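PDB 6EEZ: DsbA-like disulfide oxidoreductase from Wolbachia endosymbiont of Drosophila melanogaster, which acts as a homotrimeric thiol-disulfide exchange protein of the thioredoxin superfamily, a disulfide isomerase that probably reshuffles disulfide bonds in its substrates. Local coordinates for residues 79-84 and 113-118; 84-89 and 94-99; 39-44 and 102-107; 67-72 and 148-153; 154-159 and 168-173. All coordinates share one frame; numbering follows the deposited sequence.

Contact 1: 79-84 and 113-118; sequences LKAAKS and ESILDI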
# COMPACT_ATOMS: atom_id res chain seq x y z
N LEU A 79 3.90 12.25 2.88
CA LEU A 79 4.03 12.44 1.44
C LEU A 79 5.45 12.15 1.02
O LEU A 79 5.68 11.53 -0.01
CB LEU A 79 3.65 13.86 1.04
CG LEU A 79 3.71 14.21 -0.45
CD1 LEU A 79 2.83 13.28 -1.27
CD2 LEU A 79 3.26 15.64 -0.68
N LYS A 80 6.40 12.61 1.84
CA LYS A 80 7.82 12.34 1.62
C LYS A 80 8.12 10.85 1.64
O LYS A 80 8.78 10.33 0.75
CB LYS A 80 8.67 13.02 2.67
CG LYS A 80 8.80 14.51 2.51
CD LYS A 80 9.67 15.03 3.62
CE LYS A 80 9.95 16.51 3.51
NZ LYS A 80 10.65 16.97 4.72
N ALA A 81 7.63 10.17 2.67
CA ALA A 81 7.91 8.75 2.81
C ALA A 81 7.21 7.99 1.68
O ALA A 81 7.77 7.05 1.12
CB ALA A 81 7.48 8.25 4.18
N ALA A 82 6.03 8.45 1.29
CA ALA A 82 5.33 7.81 0.19
C ALA A 82 6.11 7.99 -1.10
O ALA A 82 6.33 7.03 -1.83
CB ALA A 82 3.92 8.37 0.04
N LYS A 83 6.54 9.22 -1.38
CA LYS A 83 7.28 9.52 -2.60
C LYS A 83 8.59 8.72 -2.68
O LYS A 83 9.00 8.25 -3.75
CB LYS A 83 7.61 11.01 -2.69
CG LYS A 83 6.42 11.97 -2.84
CD LYS A 83 6.21 12.38 -4.29
CE LYS A 83 5.08 13.40 -4.44
NZ LYS A 83 5.43 14.50 -5.38
N SER A 84 9.24 8.59 -1.53
CA SER A 84 10.52 7.90 -1.44
C SER A 84 10.32 6.41 -1.72
O SER A 84 11.09 5.79 -2.46
CB SER A 84 11.14 8.14 -0.05
OG SER A 84 11.29 9.54 0.23
N GLU A 113 16.55 12.90 6.68
CA GLU A 113 17.70 12.11 7.07
C GLU A 113 17.28 10.68 7.39
O GLU A 113 17.88 9.72 6.88
CB GLU A 113 18.40 12.74 8.28
CG GLU A 113 18.71 14.25 8.14
CD GLU A 113 17.60 15.16 8.67
OE1 GLU A 113 17.82 15.86 9.69
OE2 GLU A 113 16.50 15.19 8.07
N SER A 114 16.25 10.53 8.21
CA SER A 114 15.78 9.22 8.65
C SER A 114 15.31 8.38 7.46
O SER A 114 15.46 7.15 7.47
CB SER A 114 14.65 9.37 9.66
OG SER A 114 13.47 9.81 9.01
N ILE A 115 14.72 9.03 6.46
CA ILE A 115 14.33 8.36 5.23
C ILE A 115 15.57 7.84 4.48
O ILE A 115 15.54 6.75 3.93
CB ILE A 115 13.50 9.29 4.29
CG1 ILE A 115 12.11 9.51 4.88
CG2 ILE A 115 13.36 8.69 2.89
CD1 ILE A 115 11.24 10.49 4.10
N LEU A 116 16.66 8.61 4.47
CA LEU A 116 17.92 8.14 3.87
C LEU A 116 18.54 6.99 4.65
O LEU A 116 19.02 6.03 4.05
CB LEU A 116 18.96 9.27 3.76
CG LEU A 116 18.72 10.36 2.71
CD1 LEU A 116 19.91 11.34 2.69
CD2 LEU A 116 18.51 9.77 1.32
N ASP A 117 18.53 7.08 5.97
CA ASP A 117 18.96 5.97 6.81
C ASP A 117 18.26 4.69 6.37
O ASP A 117 18.86 3.61 6.38
CB ASP A 117 18.67 6.24 8.29
CG ASP A 117 19.41 7.44 8.82
OD1 ASP A 117 20.52 7.75 8.33
OD2 ASP A 117 18.87 8.08 9.75
N ILE A 118 17.00 4.80 5.97
CA ILE A 118 16.24 3.64 5.53
C ILE A 118 16.70 3.20 4.14
O ILE A 118 16.84 2.00 3.87
CB ILE A 118 14.72 3.93 5.52
CG1 ILE A 118 14.21 4.06 6.96
CG2 ILE A 118 13.95 2.82 4.78
CD1 ILE A 118 12.71 4.41 7.07
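Ala-81 and Ile-115 mark the point where helical segments 79-84 and 113-118 come nearest, their CA atoms 6.9 Å apart. The two short axes run in roughly the same direction, with a signed crossing angle of -27°, and approach no closer than 10.8 Å. That wide spacing is spanned mainly by one side chain, Ile-115, whose two branches divide the opposing helix between them. With CG1 anti to the carbonyl carbon (chi1 -71°) and CD1 extended beyond it, the longer branch ends over the turn at residues 80-81. There CD1 lies 3.9 Å from Lys-80 CB and equally 3.9 Å from Ala-81 N, with the Ala-81 methyl somewhat farther off. The shorter branch serves the next turn, where Ile-115 CG2 rests 3.5 Å from Ser-84 OG.

This hydroxyl is not left to face the methyl unsupported. Ser-84 OG hydrogen-bonds back to Lys-80 O at 2.7 Å, from above the carbonyl plane, while Ser-84 N reaches the same oxygen from the opposite face. The bond from OG probably holds the serine rotation and gives its hydroxyl a partner within a largely apolar interface. Lys-80 contributes only the base of its side chain to the isoleucine; its extended chain carries NZ to a salt bridge with Asp-112, at the start of the partner helix. Phe-99 and Phe-129, from two further helices, also pack on Ser-84. Such helix-on-helix packing belongs to the all-helical insertion that DsbA-like proteins carry within the thioredoxin fold.

Contact 2: 84-89 and 94-99; sequences SALAVY and EKYFDF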
# COMPACT_ATOMS: atom_id res chain seq x y z
N SER A 84 9.24 8.59 -1.53
CA SER A 84 10.52 7.90 -1.44
C SER A 84 10.32 6.41 -1.72
O SER A 84 11.09 5.79 -2.46
CB SER A 84 11.14 8.14 -0.05
OG SER A 84 11.29 9.54 0.23
N ALA A 85 9.24 5.85 -1.17
CA ALA A 85 8.90 4.46 -1.40
C ALA A 85 8.80 4.15 -2.88
O ALA A 85 9.40 3.18 -3.36
CB ALA A 85 7.59 4.12 -0.71
N LEU A 86 8.07 4.96 -3.62
CA LEU A 86 7.95 4.69 -5.04
C LEU A 86 9.27 4.99 -5.77
O LEU A 86 9.53 4.40 -6.81
CB LEU A 86 6.80 5.50 -5.65
CG LEU A 86 5.42 5.00 -5.23
CD1 LEU A 86 4.31 5.92 -5.75
CD2 LEU A 86 5.21 3.60 -5.76
N ALA A 87 10.10 5.87 -5.22
CA ALA A 87 11.37 6.18 -5.86
C ALA A 87 12.29 4.95 -5.81
O ALA A 87 13.09 4.72 -6.72
CB ALA A 87 12.04 7.36 -5.21
N VAL A 88 12.15 4.18 -4.75
CA VAL A 88 12.82 2.90 -4.60
C VAL A 88 12.23 1.85 -5.57
O VAL A 88 12.96 1.11 -6.23
CB VAL A 88 12.70 2.39 -3.14
CG1 VAL A 88 13.08 0.92 -3.02
CG2 VAL A 88 13.56 3.25 -2.23
N TYR A 89 10.91 1.79 -5.63
CA TYR A 89 10.22 0.86 -6.51
C TYR A 89 10.73 0.91 -7.94
O TYR A 89 10.98 -0.12 -8.57
CB TYR A 89 8.72 1.15 -6.49
CG TYR A 89 7.90 0.41 -7.51
CD1 TYR A 89 7.59 -0.93 -7.34
CD2 TYR A 89 7.40 1.06 -8.63
CE1 TYR A 89 6.82 -1.62 -8.26
CE2 TYR A 89 6.62 0.39 -9.56
CZ TYR A 89 6.33 -0.95 -9.37
OH TYR A 89 5.56 -1.62 -10.31
N GLU A 94 12.14 -5.16 -6.18
CA GLU A 94 12.37 -6.16 -5.15
C GLU A 94 12.70 -5.51 -3.81
O GLU A 94 12.72 -6.18 -2.77
CB GLU A 94 13.52 -7.10 -5.56
CG GLU A 94 13.39 -7.68 -6.97
CD GLU A 94 13.19 -9.20 -6.99
OE1 GLU A 94 14.09 -9.92 -7.50
OE2 GLU A 94 12.13 -9.66 -6.51
N LYS A 95 12.96 -4.21 -3.83
CA LYS A 95 13.34 -3.47 -2.64
C LYS A 95 12.15 -2.64 -2.11
O LYS A 95 12.23 -2.06 -1.02
CB LYS A 95 14.53 -2.57 -2.93
CG LYS A 95 15.83 -3.34 -3.29
CD LYS A 95 16.78 -3.42 -2.12
CE LYS A 95 17.84 -4.52 -2.27
NZ LYS A 95 19.22 -3.95 -2.24
N TYR A 96 11.05 -2.60 -2.86
CA TYR A 96 9.94 -1.76 -2.45
C TYR A 96 9.37 -2.25 -1.12
O TYR A 96 9.14 -1.44 -0.23
CB TYR A 96 8.81 -1.71 -3.50
CG TYR A 96 7.60 -1.00 -2.94
CD1 TYR A 96 7.50 0.38 -2.99
CD2 TYR A 96 6.61 -1.70 -2.29
CE1 TYR A 96 6.42 1.03 -2.45
CE2 TYR A 96 5.54 -1.07 -1.74
CZ TYR A 96 5.44 0.29 -1.83
OH TYR A 96 4.33 0.89 -1.26
N PHE A 97 9.16 -3.55 -0.96
CA PHE A 97 8.59 -4.03 0.30
C PHE A 97 9.53 -3.74 1.48
O PHE A 97 9.06 -3.55 2.62
CB PHE A 97 8.29 -5.53 0.24
CG PHE A 97 7.64 -6.06 1.51
CD1 PHE A 97 6.26 -5.98 1.68
CD2 PHE A 97 8.42 -6.60 2.53
CE1 PHE A 97 5.66 -6.44 2.84
CE2 PHE A 97 7.84 -7.06 3.70
CZ PHE A 97 6.45 -6.99 3.85
N ASP A 98 10.84 -3.73 1.23
CA ASP A 98 11.81 -3.46 2.29
C ASP A 98 11.73 -2.02 2.76
O ASP A 98 11.81 -1.75 3.96
CB ASP A 98 13.23 -3.77 1.81
CG ASP A 98 13.43 -5.23 1.56
OD1 ASP A 98 12.69 -6.03 2.15
OD2 ASP A 98 14.35 -5.57 0.79
N PHE A 99 11.58 -1.10 1.83
CA PHE A 99 11.36 0.28 2.21
C PHE A 99 10.03 0.36 2.94
O PHE A 99 9.95 0.93 4.02
CB PHE A 99 11.37 1.21 1.00
CG PHE A 99 11.23 2.65 1.38
CD1 PHE A 99 12.35 3.40 1.69
CD2 PHE A 99 9.98 3.25 1.48
CE1 PHE A 99 12.23 4.72 2.07
CE2 PHE A 99 9.85 4.57 1.87
CZ PHE A 99 10.98 5.31 2.16
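In the helical hairpin made by helices 76-91 and 96-105 and the short turn between them, Ala-85 is shared by two aromatic side chains, Tyr-96 and Phe-99, one turn apart. Its methyl CB lies 3.7 Å from Tyr-96 CE1 and 3.4 Å from Phe-99 CD2. The phenylalanine ring presses close to the backbone as well: CD2 comes within 3.3 Å of Ala-85 CA, and the carbonyl carbon of Ser-84 sits over one ring face, displaced toward the rim. Phe-99 CZ finishes against Ser-84 CB at 3.6 Å. Both aromatic side chains place CG anti to the backbone N (chi1 172° for Tyr-96, -176° for Phe-99), which directs them across to helix 76-91.

At Ala-85 the two helices of the DsbA-like helical insertion come close, its CA 6.0 Å from that of Phe-99. Nearer the connecting turn, Tyr-89 and Tyr-96 meet obliquely rather than stacking; Tyr-89 CB is 3.8 Å from Tyr-96 CD1, and Tyr-96 CB in turn approaches the edge of the Tyr-89 ring. Val-88 spreads its methyls over two residues, CG1 lying 3.8 Å from Lys-95 CB and CG2 4.1 Å from Phe-99 CD1. Lys-95 then bends away to give NZ to Ile-122 O, while Tyr-96 OH leaves the interface in the other sense, toward the sheet, and hydrogen-bonds Asp-70 OD2.

Contact 3: 39-44 and 102-107; sequences GFLDYS and AALSHK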
# COMPACT_ATOMS: atom_id res chain seq x y z
N GLY A 39 -4.01 -2.89 -0.64
CA GLY A 39 -3.88 -2.25 0.67
C GLY A 39 -3.63 -0.77 0.51
O GLY A 39 -2.85 -0.38 -0.35
N PHE A 40 -4.32 0.04 1.32
CA PHE A 40 -4.19 1.51 1.30
C PHE A 40 -3.65 2.00 2.63
O PHE A 40 -4.30 1.82 3.65
CB PHE A 40 -5.53 2.18 1.00
CG PHE A 40 -6.07 1.89 -0.38
CD1 PHE A 40 -6.75 0.72 -0.63
CD2 PHE A 40 -5.90 2.81 -1.41
CE1 PHE A 40 -7.26 0.45 -1.89
CE2 PHE A 40 -6.40 2.56 -2.66
CZ PHE A 40 -7.09 1.37 -2.91
N LEU A 41 -2.47 2.63 2.61
CA LEU A 41 -1.70 2.94 3.82
C LEU A 41 -1.05 4.33 3.79
O LEU A 41 -0.66 4.83 2.74
CB LEU A 41 -0.60 1.88 4.04
CG LEU A 41 -0.95 0.68 4.94
CD1 LEU A 41 -1.98 -0.37 4.34
CD2 LEU A 41 0.33 -0.03 5.38
N ASP A 42 -0.98 4.95 4.96
CA ASP A 42 -0.18 6.14 5.22
C ASP A 42 0.91 5.68 6.18
O ASP A 42 0.60 5.08 7.21
CB ASP A 42 -1.01 7.27 5.82
CG ASP A 42 -0.23 8.54 6.02
OD1 ASP A 42 0.82 8.53 6.73
OD2 ASP A 42 -0.67 9.58 5.47
N TYR A 43 2.17 5.93 5.85
CA TYR A 43 3.26 5.42 6.66
C TYR A 43 3.31 6.00 8.09
O TYR A 43 3.83 5.33 9.00
CB TYR A 43 4.58 5.67 5.94
CG TYR A 43 4.80 4.75 4.78
CD1 TYR A 43 4.77 3.37 4.95
CD2 TYR A 43 5.05 5.25 3.52
CE1 TYR A 43 4.97 2.53 3.89
CE2 TYR A 43 5.26 4.41 2.46
CZ TYR A 43 5.21 3.05 2.64
OH TYR A 43 5.40 2.22 1.57
N SER A 44 2.78 7.20 8.31
CA SER A 44 2.83 7.83 9.63
C SER A 44 1.60 7.49 10.48
O SER A 44 1.48 7.93 11.62
CB SER A 44 2.95 9.36 9.51
OG SER A 44 3.91 9.75 8.54
N ALA A 102 10.19 -1.10 6.53
CA ALA A 102 11.02 -0.24 7.37
C ALA A 102 10.30 1.07 7.69
O ALA A 102 10.40 1.57 8.79
CB ALA A 102 12.35 0.06 6.70
N ALA A 103 9.57 1.62 6.72
CA ALA A 103 8.87 2.88 6.96
C ALA A 103 7.79 2.66 8.02
O ALA A 103 7.61 3.49 8.92
CB ALA A 103 8.27 3.41 5.68
N LEU A 104 7.07 1.55 7.91
CA LEU A 104 6.08 1.19 8.91
C LEU A 104 6.73 0.90 10.27
O LEU A 104 6.10 1.09 11.32
CB LEU A 104 5.27 -0.00 8.45
CG LEU A 104 4.32 0.30 7.28
CD1 LEU A 104 3.59 -1.00 6.85
CD2 LEU A 104 3.30 1.42 7.62
N SER A 105 7.98 0.45 10.27
CA SER A 105 8.68 0.15 11.52
C SER A 105 9.28 1.41 12.15
O SER A 105 9.56 1.46 13.34
CB SER A 105 9.79 -0.89 11.26
OG SER A 105 9.23 -2.07 10.71
N HIS A 106 9.46 2.45 11.34
CA HIS A 106 9.96 3.75 11.78
C HIS A 106 8.96 4.41 12.73
O HIS A 106 7.93 4.91 12.29
CB HIS A 106 10.21 4.61 10.54
CG HIS A 106 10.79 5.96 10.84
ND1 HIS A 106 10.09 6.94 11.51
CD2 HIS A 106 11.97 6.51 10.50
CE1 HIS A 106 10.83 8.02 11.60
NE2 HIS A 106 11.98 7.79 10.99
N LYS A 107 9.27 4.41 14.02
CA LYS A 107 8.28 4.80 15.03
C LYS A 107 8.00 6.32 15.12
O LYS A 107 6.83 6.72 15.16
CB LYS A 107 8.70 4.27 16.40
CG LYS A 107 7.74 4.69 17.51
CD LYS A 107 7.89 3.84 18.77
CE LYS A 107 7.06 4.42 19.93
NZ LYS A 107 7.56 5.76 20.38
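Tyr-43 and Leu-104 each hold CG anti to the carbonyl carbon, with chi1 of -74° and -70°, and the two side chains meet at about a right angle. The tyrosine ring offers different surfaces to two consecutive helical residues. Ala-103 CB stands over one face in a CH-pi contact, 3.8 Å from the centroid of the Tyr-43 ring and 21° off its normal, displaced toward the CD1 side. Leu-104 takes the edge instead, its CD2 3.6 Å from Tyr-43 CD1. At the strand end Leu-104 CD1 meets Leu-41 CD2 at 3.7 Å, and Leu-104 CD2 is only slightly farther from the same methyl. Leu-104 therefore fills the angle between the strand residue and the aromatic ring that follows it.

The ring is also bounded by helix 76-91, since Ala-81 and Ala-85 touch it. The backbone carrying Tyr-43 is shaped by an Asx turn: Ser-44 N donates to Asp-42 OD1 at 2.8 Å. The second carboxylate oxygen of Asp-42 accepts from the backbone N atoms of Ile-73 and Leu-74, which ties this turn to the loop after the neighbouring strand. Lys-49 NZ joins the two segments indirectly by bonding both Tyr-43 O and His-106 O. The arrangement sets helix 96-105 of the insertion against the link from strand 36-41 to the Cys-45/Cys-48 disulfide, the CxxC site at a helix start that is the hallmark of thioredoxin-fold oxidoreductases.

Contact 4: 67-72 and 148-153; sequences IFRDAP and RLLVRD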
# COMPACT_ATOMS: atom_id res chain seq x y z
N ILE A 67 -1.30 -5.75 -3.74
CA ILE A 67 -0.92 -4.48 -4.34
C ILE A 67 -0.85 -3.41 -3.25
O ILE A 67 -1.70 -3.37 -2.37
CB ILE A 67 -1.93 -4.08 -5.43
CG1 ILE A 67 -1.95 -5.15 -6.51
CG2 ILE A 67 -1.59 -2.71 -6.03
CD1 ILE A 67 -3.02 -4.96 -7.54
N PHE A 68 0.17 -2.55 -3.32
CA PHE A 68 0.40 -1.50 -2.32
C PHE A 68 0.02 -0.14 -2.88
O PHE A 68 0.59 0.31 -3.87
CB PHE A 68 1.87 -1.45 -1.88
CG PHE A 68 2.36 -2.74 -1.27
CD1 PHE A 68 2.12 -3.04 0.06
CD2 PHE A 68 3.07 -3.65 -2.04
CE1 PHE A 68 2.57 -4.23 0.64
CE2 PHE A 68 3.54 -4.86 -1.47
CZ PHE A 68 3.27 -5.13 -0.13
N ARG A 69 -0.98 0.48 -2.24
CA ARG A 69 -1.37 1.84 -2.58
C ARG A 69 -0.95 2.83 -1.52
O ARG A 69 -1.51 2.88 -0.44
CB ARG A 69 -2.86 1.92 -2.79
CG ARG A 69 -3.27 1.21 -4.03
CD ARG A 69 -2.53 1.79 -5.22
NE ARG A 69 -3.29 1.55 -6.42
CZ ARG A 69 -4.08 2.42 -7.03
NH1 ARG A 69 -4.20 3.66 -6.61
NH2 ARG A 69 -4.72 2.03 -8.11
N ASP A 70 0.06 3.61 -1.86
CA ASP A 70 0.60 4.63 -0.98
C ASP A 70 -0.36 5.82 -1.03
O ASP A 70 -0.45 6.49 -2.06
CB ASP A 70 2.01 5.02 -1.42
CG ASP A 70 3.03 3.96 -1.07
OD1 ASP A 70 3.30 3.77 0.13
OD2 ASP A 70 3.54 3.30 -1.99
N ALA A 71 -1.07 6.04 0.07
CA ALA A 71 -2.12 7.07 0.12
C ALA A 71 -1.86 8.02 1.26
O ALA A 71 -2.59 8.02 2.26
CB ALA A 71 -3.48 6.43 0.26
N PRO A 72 -0.81 8.84 1.13
CA PRO A 72 -0.47 9.81 2.16
C PRO A 72 -1.58 10.85 2.34
O PRO A 72 -1.94 11.52 1.36
CB PRO A 72 0.82 10.43 1.63
CG PRO A 72 0.73 10.26 0.16
CD PRO A 72 0.06 8.96 -0.06
N ARG A 148 -4.97 8.87 -4.06
CA ARG A 148 -5.75 9.75 -3.20
C ARG A 148 -7.18 9.88 -3.71
O ARG A 148 -8.14 9.84 -2.95
CB ARG A 148 -5.10 11.13 -3.10
CG ARG A 148 -3.86 11.16 -2.22
CD ARG A 148 -3.15 12.49 -2.38
NE ARG A 148 -2.27 12.75 -1.24
CZ ARG A 148 -1.42 13.77 -1.18
NH1 ARG A 148 -1.33 14.61 -2.20
NH2 ARG A 148 -0.67 13.94 -0.09
N LEU A 149 -7.33 10.06 -5.02
CA LEU A 149 -8.65 10.18 -5.61
C LEU A 149 -9.44 8.87 -5.45
O LEU A 149 -10.65 8.89 -5.20
CB LEU A 149 -8.54 10.56 -7.09
CG LEU A 149 -8.31 12.05 -7.34
CD1 LEU A 149 -7.74 12.29 -8.74
CD2 LEU A 149 -9.62 12.82 -7.18
N LEU A 150 -8.73 7.74 -5.56
CA LEU A 150 -9.36 6.45 -5.38
C LEU A 150 -9.85 6.30 -3.95
O LEU A 150 -10.99 5.87 -3.73
CB LEU A 150 -8.40 5.30 -5.72
CG LEU A 150 -9.02 3.90 -5.70
CD1 LEU A 150 -10.25 3.83 -6.57
CD2 LEU A 150 -8.00 2.86 -6.16
N VAL A 151 -9.00 6.64 -2.97
CA VAL A 151 -9.47 6.68 -1.58
C VAL A 151 -10.71 7.58 -1.45
O VAL A 151 -11.65 7.21 -0.75
CB VAL A 151 -8.37 7.18 -0.61
CG1 VAL A 151 -8.97 7.47 0.76
CG2 VAL A 151 -7.20 6.15 -0.51
N ARG A 152 -10.72 8.75 -2.10
CA ARG A 152 -11.91 9.61 -2.04
C ARG A 152 -13.12 8.89 -2.66
O ARG A 152 -14.19 8.88 -2.07
CB ARG A 152 -11.69 10.94 -2.77
CG ARG A 152 -10.63 11.85 -2.18
CD ARG A 152 -11.11 12.58 -0.93
NE ARG A 152 -12.24 13.48 -1.14
CZ ARG A 152 -12.14 14.78 -1.45
NH1 ARG A 152 -10.95 15.34 -1.61
NH2 ARG A 152 -13.23 15.53 -1.59
N ASP A 153 -12.93 8.28 -3.83
CA ASP A 153 -14.04 7.64 -4.55
C ASP A 153 -14.65 6.47 -3.78
O ASP A 153 -15.84 6.18 -3.90
CB ASP A 153 -13.58 7.14 -5.92
CG ASP A 153 -13.33 8.26 -6.89
OD1 ASP A 153 -13.89 9.36 -6.69
OD2 ASP A 153 -12.56 8.05 -7.85
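Ala-71 and Arg-148 bring the end of strand 65-70 and helix 137-154 together, their CA atoms 5.6 Å apart. This is a helix laid on the central sheet of the thioredoxin fold, with the contact continuing past the strand into the loop. On the sheet side, Leu-150 CD2 sits over one face of the Arg-69 guanidinium, 3.9 Å from both NH1 and NH2. A bend at chi2 (-57°) turns the guanidinium face to this methyl. The group also makes a cation-pi contact with Tyr-25, while Ser-147 OG, one turn earlier on the same helix as Leu-150, serves NH1. Two residues on, past the end of the strand, the methyl of Ala-71 meets Val-151 CG2 at 3.8 Å.

Arg-148 supplies the polar part. Its chain extends from CG to NE, and the guanidinium presents its NE/NH2 edge to a single atom, Pro-72 O, which lies within 2° of the guanidinium plane. Arg-148 NE donates to Pro-72 O at 2.9 Å, nearly in line with the C=O bond, while Arg-148 NH2 reaches the same Pro-72 O at 3.1 Å from above the carbonyl plane.

Contact 5: 154-159 and 168-173; sequences LGVGGT and LFVGAT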
# COMPACT_ATOMS: atom_id res chain seq x y z
N LEU A 154 -13.82 5.81 -2.99
CA LEU A 154 -14.27 4.67 -2.21
C LEU A 154 -14.89 5.15 -0.91
O LEU A 154 -15.51 4.38 -0.21
CB LEU A 154 -13.10 3.70 -1.95
CG LEU A 154 -12.61 2.89 -3.17
CD1 LEU A 154 -11.36 2.09 -2.85
CD2 LEU A 154 -13.70 1.97 -3.69
N GLY A 155 -14.71 6.44 -0.59
CA GLY A 155 -15.40 7.07 0.52
C GLY A 155 -15.10 6.59 1.93
O GLY A 155 -15.84 6.90 2.87
N VAL A 156 -14.02 5.85 2.11
CA VAL A 156 -13.64 5.33 3.42
C VAL A 156 -13.31 6.45 4.42
O VAL A 156 -13.73 6.39 5.58
CB VAL A 156 -12.44 4.38 3.32
CG1 VAL A 156 -12.04 3.89 4.70
CG2 VAL A 156 -12.77 3.20 2.40
N GLY A 157 -12.56 7.45 3.95
CA GLY A 157 -12.29 8.64 4.74
C GLY A 157 -11.10 8.55 5.68
O GLY A 157 -10.92 9.44 6.50
N GLY A 158 -10.30 7.48 5.57
CA GLY A 158 -9.02 7.40 6.28
C GLY A 158 -8.24 6.14 5.94
O GLY A 158 -8.65 5.40 5.06
N THR A 159 -7.11 5.93 6.61
CA THR A 159 -6.34 4.68 6.49
C THR A 159 -6.15 4.01 7.86
O THR A 159 -6.25 4.66 8.90
CB THR A 159 -4.93 4.92 5.84
OG1 THR A 159 -4.17 5.83 6.64
CG2 THR A 159 -5.08 5.49 4.45
N LEU A 168 -14.28 -5.05 1.45
CA LEU A 168 -13.45 -3.93 1.87
C LEU A 168 -13.42 -3.95 3.38
O LEU A 168 -14.45 -3.87 4.03
CB LEU A 168 -14.00 -2.61 1.29
CG LEU A 168 -13.07 -1.39 1.29
CD1 LEU A 168 -13.51 -0.34 0.27
CD2 LEU A 168 -13.05 -0.81 2.63
N PHE A 169 -12.20 -4.11 3.90
CA PHE A 169 -11.93 -4.17 5.34
C PHE A 169 -11.30 -2.88 5.83
O PHE A 169 -10.30 -2.45 5.29
CB PHE A 169 -11.01 -5.35 5.66
CG PHE A 169 -11.59 -6.68 5.28
CD1 PHE A 169 -12.45 -7.35 6.14
CD2 PHE A 169 -11.29 -7.25 4.06
CE1 PHE A 169 -12.98 -8.57 5.79
CE2 PHE A 169 -11.82 -8.48 3.71
CZ PHE A 169 -12.67 -9.14 4.58
N VAL A 170 -11.90 -2.24 6.83
CA VAL A 170 -11.48 -0.91 7.27
C VAL A 170 -10.77 -0.99 8.64
O VAL A 170 -11.26 -1.63 9.56
CB VAL A 170 -12.70 0.07 7.37
CG1 VAL A 170 -12.22 1.47 7.69
CG2 VAL A 170 -13.50 0.11 6.07
N GLY A 171 -9.62 -0.34 8.77
CA GLY A 171 -8.93 -0.29 10.06
C GLY A 171 -8.04 -1.51 10.31
O GLY A 171 -7.64 -2.20 9.37
N ALA A 172 -7.72 -1.77 11.58
CA ALA A 172 -6.82 -2.86 11.95
C ALA A 172 -7.58 -4.17 12.02
O ALA A 172 -7.89 -4.66 13.09
CB ALA A 172 -6.17 -2.58 13.28
N THR A 173 -7.85 -4.72 10.86
CA THR A 173 -8.59 -5.96 10.76
C THR A 173 -7.76 -7.12 11.25
O THR A 173 -6.62 -7.26 10.85
CB THR A 173 -9.01 -6.25 9.31
OG1 THR A 173 -9.63 -5.08 8.77
CG2 THR A 173 -9.96 -7.42 9.25
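Val-156 faces strand 167-170 with its CB, and from there the side chain divides between two residues of that strand. The branch CG1, anti to the backbone N (chi1 178°), meets Val-170 CG1 at 3.9 Å; the two valine side chains lie alongside one another, running opposite ways. The other branch, CG2, goes to Leu-168, 4.0 Å from its CD2 and 4.2 Å from its CD1. Here the approach is tip to tip, the forked end of the leucine receiving a single methyl. Between Leu-168 and Val-170 the strand turns Phe-169 to its other side, against helix 175-185, so Val-156 reaches two alternate residues of the strand, passing over Phe-169.

Strand 167-170 is the outermost strand at this end of the thioredoxin-fold sheet, and the loop of Val-156 joins helix 137-154 to the next strand inward. Leu-154, at the helix end, adds a looser contact, its CD1 4.5 Å from Leu-168 CD1. Phe-161 of strand 161-164 touches Leu-154, Val-156 and Leu-168 alike, a partner common to all three. Gly-155 and Gly-157 flank the valine with positive phi, 65° and 86°, and allow the chain to turn sharply on each side of it. The loop then runs on to Thr-159, whose side chain reaches Cys-45 and Cys-48 of the disulfide. Past the strand, Gly-171 pairs by backbone hydrogen bonding with Pro-160, the residue after that threonine.

Contacts 1 and 2 lie in the helical part, about 10 Å apart between centres, sharing Ser-84 and helix 76-91; contact 2 is nested within the loop closed by contact 1. Contact 3 uses helix 96-105, as contact 2 does, and joins it to the sheet, where strand 36-41 neighbours strand 65-70 of contact 4. Contact 4 encloses contacts 1 and 2 along the chain and crosses contact 3. Contact 5 follows in series at the far sheet edge, its centre about 24 Å from that of contact 1. The helical insertion is thus anchored to the thioredoxin core beside the disulfide, which contact 3 approaches from the end of strand 36-41 and contact 5 from the loop before strand 161-164.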